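PDB 3E48: putative nucleoside-diphosphate-sugar epimerase from Staphylococcus aureus subsp. aureus, which is of unknown function but probably binds NAD(P)(H) through a Rossmann-like domain and may act as a nucleoside-diphosphate-sugar epimerase. Local coordinates for residues Ile185-Pro188 and Asp189-Gly192; Gln269-Thr272 and Leu273-Leu277; Val38-Asp41 and Trp42-Lys45. One frame throughout, in Å; residues are numbered along the deposited sequence.

Contact 1. Residues Ile185-Pro188 and Asp189-Gly192; sequences IKNP and DTWG
The backbone carbonyl oxygen of N187 is gripped twice by T190. T190 OG1 donates to N187 O at 2.7 Å, arriving nearly along the C=O axis, and T190 N reaches N187 O at 2.9 Å from above the carbonyl plane. The hydroxyl can do this because it sits between the backbone N and the carbonyl carbon of T190 (chi1 64°), which turns it back over the start of the turn, while the methyl CG2 lies 3.6 Å from N187 ND2. N187 contributes a second polar group. Its CG is anti to the backbone N, and OD1 accepts from D189 N at 3.0 Å, the N-H coming from well above the amide plane. This is an Asx turn, N187 OD1 to D189 N, spanning P188, whose ring nitrogen has no hydrogen to give. The planes of the N187 amide and the D189 carboxylate lie 24° apart. One residue further on, W191 N closes the 3-10 turn on P188 O at 3.2 Å; a water also bridges P188 O and W191 O, donating to both.

One face of the W191 indole lies over P188 CA, which stands 3.4 Å from the centroid of the five-membered ring, almost on the ring normal, a clear CH-pi contact, and P188 CB follows at 4.0 Å from W191 CE2. At the rim of the indole, W191 CZ2 meets I185 O near the ring plane. NE1 donates to I184 O, in the last turn of helix 174-186. This turn carries the chain out of that helix at the protein surface and into strand 194-203, with W191 also touching H100 and T68, and I185 packing on V70 of strand 68-71.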
loop_
_atom_site.group_PDB
_atom_site.type_symbol
_atom_site.label_atom_id
_atom_site.label_comp_id
_atom_site.label_asym_id
_atom_site.label_seq_id
_atom_site.Cartn_x
_atom_site.Cartn_y
_atom_site.Cartn_z
ATOM N N ILE B 185 -4.273 -23.963 3.061
ATOM C CA ILE B 185 -3.477 -24.546 4.136
ATOM C C ILE B 185 -3.191 -26.028 3.903
ATOM O O ILE B 185 -2.053 -26.477 4.041
ATOM C CB ILE B 185 -4.191 -24.386 5.511
ATOM C CG1 ILE B 185 -4.252 -22.906 5.897
ATOM C CG2 ILE B 185 -3.443 -25.171 6.589
ATOM C CD1 ILE B 185 -5.066 -22.628 7.157
ATOM N N LYS B 186 -4.229 -26.775 3.537
ATOM C CA LYS B 186 -4.114 -28.214 3.309
ATOM C C LYS B 186 -3.267 -28.627 2.106
ATOM O O LYS B 186 -2.783 -29.758 2.051
ATOM C CB LYS B 186 -5.510 -28.831 3.182
ATOM C CG LYS B 186 -6.300 -28.838 4.488
ATOM C CD LYS B 186 -7.724 -29.328 4.284
ATOM C CE LYS B 186 -7.774 -30.782 3.844
ATOM N NZ LYS B 186 -9.177 -31.203 3.572
ATOM N N ASN B 187 -3.085 -27.725 1.144
ATOM C CA ASN B 187 -2.292 -28.047 -0.037
ATOM C C ASN B 187 -1.171 -27.044 -0.297
ATOM O O ASN B 187 -1.381 -26.018 -0.944
ATOM C CB ASN B 187 -3.191 -28.140 -1.270
ATOM C CG ASN B 187 -2.413 -28.484 -2.525
ATOM O OD1 ASN B 187 -1.246 -28.878 -2.455
ATOM N ND2 ASN B 187 -3.055 -28.349 -3.679
ATOM N N PRO B 188 0.047 -27.348 0.182
ATOM C CA PRO B 188 1.221 -26.482 0.015
ATOM C C PRO B 188 1.570 -26.121 -1.427
ATOM O O PRO B 188 2.349 -25.196 -1.669
ATOM C CB PRO B 188 2.335 -27.270 0.706
ATOM C CG PRO B 188 1.914 -28.691 0.500
ATOM C CD PRO B 188 0.429 -28.628 0.803
ATOM N N ASP B 189 0.999 -26.844 -2.385
ATOM C CA ASP B 189 1.261 -26.552 -3.790
ATOM C C ASP B 189 0.578 -25.260 -4.216
ATOM O O ASP B 189 0.896 -24.701 -5.260
ATOM C CB ASP B 189 0.788 -27.706 -4.673
ATOM C CG ASP B 189 1.868 -28.737 -4.898
ATOM O OD1 ASP B 189 2.480 -29.189 -3.909
ATOM O OD2 ASP B 189 2.107 -29.099 -6.069
ATOM N N THR B 190 -0.352 -24.786 -3.394
ATOM C CA THR B 190 -1.076 -23.552 -3.686
ATOM C C THR B 190 -0.368 -22.340 -3.078
ATOM O O THR B 190 -0.730 -21.204 -3.354
ATOM C CB THR B 190 -2.507 -23.586 -3.112
ATOM O OG1 THR B 190 -2.444 -23.652 -1.680
ATOM C CG2 THR B 190 -3.273 -24.787 -3.643
ATOM N N TRP B 191 0.642 -22.590 -2.253
ATOM C CA TRP B 191 1.375 -21.520 -1.590
ATOM C C TRP B 191 2.233 -20.666 -2.525
ATOM O O TRP B 191 2.619 -21.107 -3.610
ATOM C CB TRP B 191 2.260 -22.112 -0.487
ATOM C CG TRP B 191 1.506 -22.833 0.597
ATOM C CD1 TRP B 191 0.165 -23.099 0.636
ATOM C CD2 TRP B 191 2.054 -23.362 1.813
ATOM N NE1 TRP B 191 -0.155 -23.756 1.801
ATOM C CE2 TRP B 191 0.987 -23.930 2.542
ATOM C CE3 TRP B 191 3.346 -23.410 2.356
ATOM C CZ2 TRP B 191 1.169 -24.538 3.789
ATOM C CZ3 TRP B 191 3.529 -24.014 3.595
ATOM C CH2 TRP B 191 2.445 -24.570 4.296
ATOM N N GLY B 192 2.516 -19.436 -2.097
ATOM C CA GLY B 192 3.358 -18.543 -2.878
ATOM C C GLY B 192 2.659 -17.774 -3.980
ATOM O O GLY B 192 3.302 -17.096 -4.780
HETATM O O HOH W 1 3.906 -23.804 -3.704
#

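Contact 2. Residues Gln269-Thr272 and Leu273-Leu277; sequences QPQT and LQSFL
T272 meets the first turn of helix 273-277 with both of its oxygens. Its side chain accepts from S275 N, the OG1 to N distance being 3.0 Å and the angle at the hydrogen 159°. T272 O in turn takes F276 N at 3.0 Å, the donor tilted 21° from the carbonyl plane. A chi1 of 66° tucks OG1 in over the backbone, on the side of the helix end, where it also touches S275 CB. This is a classic N-cap: the threonine satisfies an amide that the first turn cannot serve. Beside it, Q274 bends back at chi2, bringing OE1 to 3.4 Å from T272 CB.

Q271 covers the next side of the turn. Its extended chain runs alongside S275, with CG 3.5 Å from S275 OG. Further out, D176 accepts from Q271 N, while Y200 and Y202 of strand 194-203 donate to P270 O and accept from L273 N respectively. The F276 ring forms a cation-pi contact with K148, and L273 packs on L207 and I210 of helix 204-215.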
loop_
_atom_site.group_PDB
_atom_site.type_symbol
_atom_site.label_atom_id
_atom_site.label_comp_id
_atom_site.label_asym_id
_atom_site.label_seq_id
_atom_site.Cartn_x
_atom_site.Cartn_y
_atom_site.Cartn_z
ATOM N N GLN B 269 -19.213 -23.847 -5.725
ATOM C CA GLN B 269 -19.699 -22.498 -5.982
ATOM C C GLN B 269 -19.874 -21.768 -4.655
ATOM O O GLN B 269 -20.282 -22.369 -3.662
ATOM C CB GLN B 269 -21.050 -22.557 -6.699
ATOM C CG GLN B 269 -21.021 -23.192 -8.084
ATOM C CD GLN B 269 -20.346 -22.309 -9.113
ATOM O OE1 GLN B 269 -20.695 -21.139 -9.262
ATOM N NE2 GLN B 269 -19.387 -22.868 -9.839
ATOM N N PRO B 270 -19.550 -20.468 -4.611
ATOM C CA PRO B 270 -19.719 -19.735 -3.352
ATOM C C PRO B 270 -21.205 -19.604 -3.039
ATOM O O PRO B 270 -22.034 -19.645 -3.946
ATOM C CB PRO B 270 -19.060 -18.386 -3.645
ATOM C CG PRO B 270 -19.243 -18.227 -5.123
ATOM C CD PRO B 270 -18.926 -19.615 -5.636
ATOM N N GLN B 271 -21.541 -19.463 -1.762
ATOM C CA GLN B 271 -22.932 -19.327 -1.366
ATOM C C GLN B 271 -23.463 -17.937 -1.705
ATOM O O GLN B 271 -22.818 -16.930 -1.413
ATOM C CB GLN B 271 -23.091 -19.579 0.133
ATOM C CG GLN B 271 -24.542 -19.647 0.569
ATOM C CD GLN B 271 -24.702 -19.944 2.046
ATOM O OE1 GLN B 271 -25.771 -20.373 2.491
ATOM N NE2 GLN B 271 -23.648 -19.709 2.818
ATOM N N THR B 272 -24.636 -17.891 -2.329
ATOM C CA THR B 272 -25.269 -16.629 -2.704
ATOM C C THR B 272 -25.842 -15.950 -1.470
ATOM O O THR B 272 -26.042 -16.592 -0.437
ATOM C CB THR B 272 -26.443 -16.862 -3.662
ATOM O OG1 THR B 272 -27.472 -17.586 -2.969
ATOM C CG2 THR B 272 -25.998 -17.652 -4.875
ATOM N N LEU B 273 -26.121 -14.656 -1.573
ATOM C CA LEU B 273 -26.697 -13.942 -0.440
ATOM C C LEU B 273 -28.086 -14.503 -0.117
ATOM O O LEU B 273 -28.436 -14.687 1.051
ATOM C CB LEU B 273 -26.797 -12.442 -0.736
ATOM C CG LEU B 273 -27.467 -11.574 0.336
ATOM C CD1 LEU B 273 -26.779 -11.765 1.683
ATOM C CD2 LEU B 273 -27.395 -10.118 -0.088
ATOM N N GLN B 274 -28.865 -14.778 -1.159
ATOM C CA GLN B 274 -30.215 -15.322 -0.996
ATOM C C GLN B 274 -30.173 -16.598 -0.158
ATOM O O GLN B 274 -30.955 -16.776 0.778
ATOM C CB GLN B 274 -30.835 -15.648 -2.360
ATOM C CG GLN B 274 -30.831 -14.516 -3.383
ATOM C CD GLN B 274 -29.562 -14.474 -4.225
ATOM O OE1 GLN B 274 -28.491 -14.097 -3.746
ATOM N NE2 GLN B 274 -29.684 -14.867 -5.492
ATOM N N SER B 275 -29.253 -17.486 -0.514
ATOM C CA SER B 275 -29.079 -18.753 0.184
ATOM C C SER B 275 -28.620 -18.532 1.622
ATOM O O SER B 275 -29.097 -19.191 2.549
ATOM C CB SER B 275 -28.052 -19.611 -0.555
ATOM O OG SER B 275 -27.769 -20.801 0.156
ATOM N N PHE B 276 -27.688 -17.602 1.799
ATOM C CA PHE B 276 -27.153 -17.287 3.114
ATOM C C PHE B 276 -28.242 -16.806 4.062
ATOM O O PHE B 276 -28.304 -17.228 5.217
ATOM C CB PHE B 276 -26.062 -16.220 2.985
ATOM C CG PHE B 276 -25.484 -15.779 4.297
ATOM C CD1 PHE B 276 -24.825 -16.684 5.122
ATOM C CD2 PHE B 276 -25.603 -14.456 4.712
ATOM C CE1 PHE B 276 -24.290 -16.278 6.342
ATOM C CE2 PHE B 276 -25.071 -14.040 5.929
ATOM C CZ PHE B 276 -24.414 -14.954 6.746
ATOM N N LEU B 277 -29.102 -15.923 3.571
ATOM C CA LEU B 277 -30.189 -15.394 4.383
ATOM C C LEU B 277 -31.269 -16.447 4.624
ATOM O O LEU B 277 -31.926 -16.441 5.663
ATOM C CB LEU B 277 -30.800 -14.169 3.701
ATOM C CG LEU B 277 -29.867 -12.971 3.494
ATOM C CD1 LEU B 277 -30.620 -11.883 2.754
ATOM C CD2 LEU B 277 -29.354 -12.460 4.832
#

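Contact 3. Residues Val38-Asp41 and Trp42-Lys45; sequences VPDD and WRGK
With CG anti to the carbonyl carbon and beside the backbone N (chi1 -70°), W42 folds its indole back over P39, and V38 turns CG1 anti to its own N to meet the same ring. P39 CD stands over the face of the six-membered ring, 3.6 Å from its centroid and 13° off the normal, a CH-pi contact in which the pyrrolidine lies side by side with the indole. V38 CG1 adds an oblique apolar contact with W42 CE3 at 3.7 Å.

Two backbone bonds wind the 3-10 turn beneath these side chains: W42 N gives to P39 O at 3.0 Å, and R43 N to D40 O at 3.1 Å. R43, bent at chi2, swings its guanidinium back beside V38, whose CB lies at the edge in its plane. D40 OD1 is 4.0 Å from R43 NH1, a long salt bridge of charges alone, since the carboxylate oxygen sits well out of the guanidinium plane. K45 reaches back across the turn and donates from NZ to D41 O at 2.9 Å, in the carbonyl plane.

The turn belongs to the connection between strands 28-32 and 47-50, which pair in parallel in the mixed Rossmann-like sheet. Its tryptophan faces helix 11-22, where W42 NE1 donates to N18 OD1 and the ring touches T17, while K45 packs on I21.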
loop_
_atom_site.group_PDB
_atom_site.type_symbol
_atom_site.label_atom_id
_atom_site.label_comp_id
_atom_site.label_asym_id
_atom_site.label_seq_id
_atom_site.Cartn_x
_atom_site.Cartn_y
_atom_site.Cartn_z
ATOM N N VAL B 38 -11.400 -18.854 24.543
ATOM C CA VAL B 38 -11.291 -20.037 23.696
ATOM C C VAL B 38 -12.391 -21.047 24.022
ATOM O O VAL B 38 -12.582 -21.421 25.180
ATOM C CB VAL B 38 -9.905 -20.718 23.869
ATOM C CG1 VAL B 38 -9.861 -22.029 23.096
ATOM C CG2 VAL B 38 -8.806 -19.788 23.375
ATOM N N PRO B 39 -13.141 -21.489 23.002
ATOM C CA PRO B 39 -14.216 -22.463 23.212
ATOM C C PRO B 39 -13.691 -23.732 23.872
ATOM O O PRO B 39 -12.618 -24.223 23.524
ATOM C CB PRO B 39 -14.730 -22.715 21.798
ATOM C CG PRO B 39 -14.536 -21.397 21.142
ATOM C CD PRO B 39 -13.148 -20.998 21.613
ATOM N N ASP B 40 -14.450 -24.260 24.826
ATOM C CA ASP B 40 -14.051 -25.466 25.534
ATOM C C ASP B 40 -13.862 -26.662 24.610
ATOM O O ASP B 40 -13.032 -27.527 24.877
ATOM C CB ASP B 40 -15.080 -25.800 26.611
ATOM C CG ASP B 40 -15.150 -24.740 27.689
ATOM O OD1 ASP B 40 -14.143 -24.551 28.402
ATOM O OD2 ASP B 40 -16.210 -24.092 27.819
ATOM N N ASP B 41 -14.628 -26.707 23.524
ATOM C CA ASP B 41 -14.526 -27.812 22.576
ATOM C C ASP B 41 -13.178 -27.838 21.863
ATOM O O ASP B 41 -12.755 -28.878 21.354
ATOM C CB ASP B 41 -15.653 -27.741 21.540
ATOM C CG ASP B 41 -17.024 -27.949 22.155
ATOM O OD1 ASP B 41 -17.190 -28.918 22.931
ATOM O OD2 ASP B 41 -17.939 -27.153 21.856
ATOM N N TRP B 42 -12.504 -26.693 21.828
ATOM C CA TRP B 42 -11.205 -26.597 21.173
ATOM C C TRP B 42 -10.094 -27.225 22.004
ATOM O O TRP B 42 -9.016 -27.514 21.487
ATOM C CB TRP B 42 -10.859 -25.135 20.893
ATOM C CG TRP B 42 -11.700 -24.492 19.828
ATOM C CD1 TRP B 42 -12.818 -25.005 19.237
ATOM C CD2 TRP B 42 -11.498 -23.198 19.251
ATOM N NE1 TRP B 42 -13.328 -24.109 18.325
ATOM C CE2 TRP B 42 -12.536 -22.991 18.315
ATOM C CE3 TRP B 42 -10.542 -22.193 19.435
ATOM C CZ2 TRP B 42 -12.643 -21.816 17.566
ATOM C CZ3 TRP B 42 -10.649 -21.026 18.689
ATOM C CH2 TRP B 42 -11.693 -20.848 17.767
ATOM N N ARG B 43 -10.356 -27.432 23.293
ATOM C CA ARG B 43 -9.360 -28.023 24.177
ATOM C C ARG B 43 -8.988 -29.431 23.720
ATOM O O ARG B 43 -9.854 -30.280 23.509
ATOM C CB ARG B 43 -9.884 -28.047 25.617
ATOM C CG ARG B 43 -10.225 -26.666 26.156
ATOM C CD ARG B 43 -9.012 -25.742 26.108
ATOM N NE ARG B 43 -9.367 -24.331 26.272
ATOM C CZ ARG B 43 -9.905 -23.810 27.370
ATOM N NH1 ARG B 43 -10.158 -24.581 28.420
ATOM N NH2 ARG B 43 -10.192 -22.515 27.417
ATOM N N GLY B 44 -7.688 -29.660 23.554
ATOM C CA GLY B 44 -7.208 -30.956 23.115
ATOM C C GLY B 44 -7.202 -31.111 21.604
ATOM O O GLY B 44 -6.734 -32.124 21.086
ATOM N N LYS B 45 -7.708 -30.110 20.890
ATOM C CA LYS B 45 -7.761 -30.172 19.430
ATOM C C LYS B 45 -6.771 -29.214 18.767
ATOM O O LYS B 45 -6.311 -29.457 17.654
ATOM C CB LYS B 45 -9.191 -29.895 18.961
ATOM C CG LYS B 45 -10.170 -30.960 19.449
ATOM C CD LYS B 45 -11.599 -30.646 19.074
ATOM C CE LYS B 45 -12.541 -31.696 19.650
ATOM N NZ LYS B 45 -12.391 -31.788 21.132
#

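How the contacts relate
From the N terminus, contact 3 comes first, at 38-45, within the connection between strands 28-32 and 47-50, where it ties that edge of the sheet to helix 11-22. Contact 1 follows at 185-192, in the turn that takes the chain from helix 174-186 into strand 194-203. Contact 2, at 269-277, lies near the C terminus and sets the start of helix 273-277 against strand 194-203 and helix 204-215. All three are local and in series, so none nests in or crosses another. None touches: the nearest atoms of contacts 1 and 3 are about 12 Å apart, those of 1 and 2 about 16 Å. Strand 194-203 links contacts 1 and 2, following the one and packing on the other.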